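Taurine dioxygenase (Burkholderia xenovorans, PDB 5KEU) probably acts as an iron- and 2-oxoglutarate-dependent dioxygenase of the TauD/TfdA family, a group that oxidises substrates such as taurine with molecular oxygen. Local coordinates at residues B[19-24]-B[32-37]. Sequence-based numbering, arbitrary orientation.
Sequences SIQVKP and ELHGVD
I20 overlaps two residues of 32-37 with separate branches, because a chi1 of -61° sets CG1 beside the backbone N and CG2 anti to it. I20 CG2 reaches L33 CB at 3.9 Å, while I20 CD1 lies 3.9 Å from V36 CB. V22 continues this apolar face, its CG2 packed 3.7 Å from L33 CD2, the two running side by side. Helix 44-57 backs this face through I50 and W57, and V60 and F62 of the next strand meet L33. The antiparallel hairpin rests on the hydrogen-bonded pairs Q21–H34 and K23–E32, each joined by two backbone bonds; it sets 21-24 at the edge, within this chain, of the mixed sheet, with 31-34 beside 59-62, away from the metal site. Just before strand 21-24 begins and just after 31-34 ends, two waters bridge S19 to G35 O, one from S19 OG, which Q49 also holds, and the other from S19 O.

The other face is polar. H34 NE2 gives a hydrogen bond to E32 OE1 (2.7 Å); OE1 lies in the ring plane, while NE2 meets it from the anti side, 32° out of the carboxylate plane. Q21 OE1 approaches H34 CD2 obliquely at 3.8 Å. K23 NZ stops 4.3 Å from E32 OE1, too far for a salt bridge, whereas E32 OE2 makes one with R63. With H34 as donor to one oxygen and R63 on the other, both carboxylate oxygens of E32 are held, which should restrict its rotation, and the charges of R63 and nearby K23 would be expected to favour its ionised form.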
loop_
_atom_site.group_PDB
_atom_site.type_symbol
_atom_site.label_atom_id
_atom_site.label_comp_id
_atom_site.label_asym_id
_atom_site.label_seq_id
_atom_site.Cartn_x
_atom_site.Cartn_y
_atom_site.Cartn_z
ATOM N N SER B 19 -7.206 -10.716 -28.027
ATOM C CA SER B 19 -5.818 -10.444 -28.372
ATOM C C SER B 19 -5.046 -9.834 -27.212
ATOM O O SER B 19 -3.816 -9.951 -27.170
ATOM C CB SER B 19 -5.743 -9.525 -29.601
ATOM O OG SER B 19 -6.266 -8.229 -29.342
ATOM N N ILE B 20 -5.727 -9.202 -26.265
ATOM C CA ILE B 20 -5.059 -8.503 -25.177
ATOM C C ILE B 20 -5.187 -9.330 -23.906
ATOM O O ILE B 20 -6.292 -9.552 -23.397
ATOM C CB ILE B 20 -5.618 -7.087 -24.992
ATOM C CG1 ILE B 20 -5.386 -6.288 -26.283
ATOM C CG2 ILE B 20 -4.945 -6.429 -23.802
ATOM C CD1 ILE B 20 -5.655 -4.788 -26.163
ATOM N N GLN B 21 -4.049 -9.793 -23.404
ATOM C CA GLN B 21 -4.006 -10.535 -22.154
ATOM C C GLN B 21 -4.217 -9.593 -20.968
ATOM O O GLN B 21 -3.554 -8.556 -20.877
ATOM C CB GLN B 21 -2.657 -11.251 -22.060
ATOM C CG GLN B 21 -2.295 -11.837 -20.717
ATOM C CD GLN B 21 -0.835 -12.268 -20.671
ATOM O OE1 GLN B 21 -0.099 -11.891 -19.765
ATOM N NE2 GLN B 21 -0.409 -13.046 -21.661
ATOM N N VAL B 22 -5.133 -9.957 -20.061
ATOM C CA VAL B 22 -5.475 -9.150 -18.887
ATOM C C VAL B 22 -5.039 -9.914 -17.638
ATOM O O VAL B 22 -5.583 -10.984 -17.341
ATOM C CB VAL B 22 -6.976 -8.822 -18.825
ATOM C CG1 VAL B 22 -7.313 -8.036 -17.525
ATOM C CG2 VAL B 22 -7.405 -8.028 -20.048
ATOM N N LYS B 23 -4.056 -9.378 -16.907
ATOM C CA LYS B 23 -3.537 -10.020 -15.695
ATOM C C LYS B 23 -3.891 -9.193 -14.465
ATOM O O LYS B 23 -3.177 -8.230 -14.139
ATOM C CB LYS B 23 -2.019 -10.205 -15.777
ATOM C CG LYS B 23 -1.537 -11.149 -16.848
ATOM C CD LYS B 23 -0.017 -11.258 -16.799
ATOM C CE LYS B 23 0.483 -11.496 -15.385
ATOM N NZ LYS B 23 1.969 -11.390 -15.297
ATOM N N PRO B 24 -4.964 -9.526 -13.744
ATOM C CA PRO B 24 -5.330 -8.746 -12.553
ATOM C C PRO B 24 -4.229 -8.763 -11.496
ATOM O O PRO B 24 -3.466 -9.723 -11.375
ATOM C CB PRO B 24 -6.596 -9.442 -12.045
ATOM C CG PRO B 24 -7.144 -10.180 -13.275
ATOM C CD PRO B 24 -5.934 -10.597 -14.049
ATOM N N GLU B 32 -2.559 -5.736 -15.358
ATOM C CA GLU B 32 -1.510 -5.508 -16.332
ATOM C C GLU B 32 -1.964 -6.086 -17.666
ATOM O O GLU B 32 -2.450 -7.224 -17.718
ATOM C CB GLU B 32 -0.212 -6.161 -15.854
ATOM C CG GLU B 32 1.025 -5.679 -16.556
ATOM C CD GLU B 32 2.285 -6.166 -15.861
ATOM O OE1 GLU B 32 2.721 -7.296 -16.167
ATOM O OE2 GLU B 32 2.818 -5.423 -14.998
ATOM N N LEU B 33 -1.848 -5.297 -18.734
ATOM C CA LEU B 33 -2.242 -5.740 -20.068
ATOM C C LEU B 33 -1.008 -6.027 -20.921
ATOM O O LEU B 33 0.001 -5.315 -20.842
ATOM C CB LEU B 33 -3.126 -4.702 -20.774
ATOM C CG LEU B 33 -4.335 -4.150 -20.009
ATOM C CD1 LEU B 33 -5.223 -3.303 -20.914
ATOM C CD2 LEU B 33 -5.145 -5.230 -19.327
ATOM N N HIS B 34 -1.089 -7.075 -21.734
ATOM C CA HIS B 34 -0.004 -7.434 -22.629
ATOM C C HIS B 34 -0.600 -7.820 -23.971
ATOM O O HIS B 34 -1.768 -8.205 -24.058
ATOM C CB HIS B 34 0.861 -8.578 -22.069
ATOM C CG HIS B 34 1.628 -8.211 -20.830
ATOM N ND1 HIS B 34 2.848 -7.566 -20.871
ATOM C CD2 HIS B 34 1.351 -8.403 -19.516
ATOM C CE1 HIS B 34 3.286 -7.373 -19.638
ATOM N NE2 HIS B 34 2.394 -7.870 -18.798
ATOM N N GLY B 35 0.197 -7.668 -25.020
ATOM C CA GLY B 35 -0.221 -8.021 -26.360
ATOM C C GLY B 35 -0.688 -6.871 -27.226
ATOM O O GLY B 35 -1.371 -7.111 -28.229
ATOM N N VAL B 36 -0.346 -5.637 -26.884
ATOM C CA VAL B 36 -0.755 -4.484 -27.673
ATOM C C VAL B 36 0.419 -3.513 -27.760
ATOM O O VAL B 36 1.200 -3.382 -26.814
ATOM C CB VAL B 36 -2.020 -3.825 -27.079
ATOM C CG1 VAL B 36 -1.745 -3.248 -25.685
ATOM C CG2 VAL B 36 -2.548 -2.766 -28.007
ATOM N N ASP B 37 0.569 -2.865 -28.913
ATOM C CA ASP B 37 1.682 -1.952 -29.175
ATOM C C ASP B 37 1.122 -0.530 -29.182
ATOM O O ASP B 37 0.472 -0.115 -30.143
ATOM C CB ASP B 37 2.359 -2.313 -30.493
ATOM C CG ASP B 37 3.437 -1.315 -30.912
ATOM O OD1 ASP B 37 3.857 -0.462 -30.101
ATOM O OD2 ASP B 37 3.876 -1.400 -32.079
HETATM O O HOH W 1 -3.821 -6.672 -29.529
HETATM O O HOH W 2 -1.792 -9.949 -29.115
#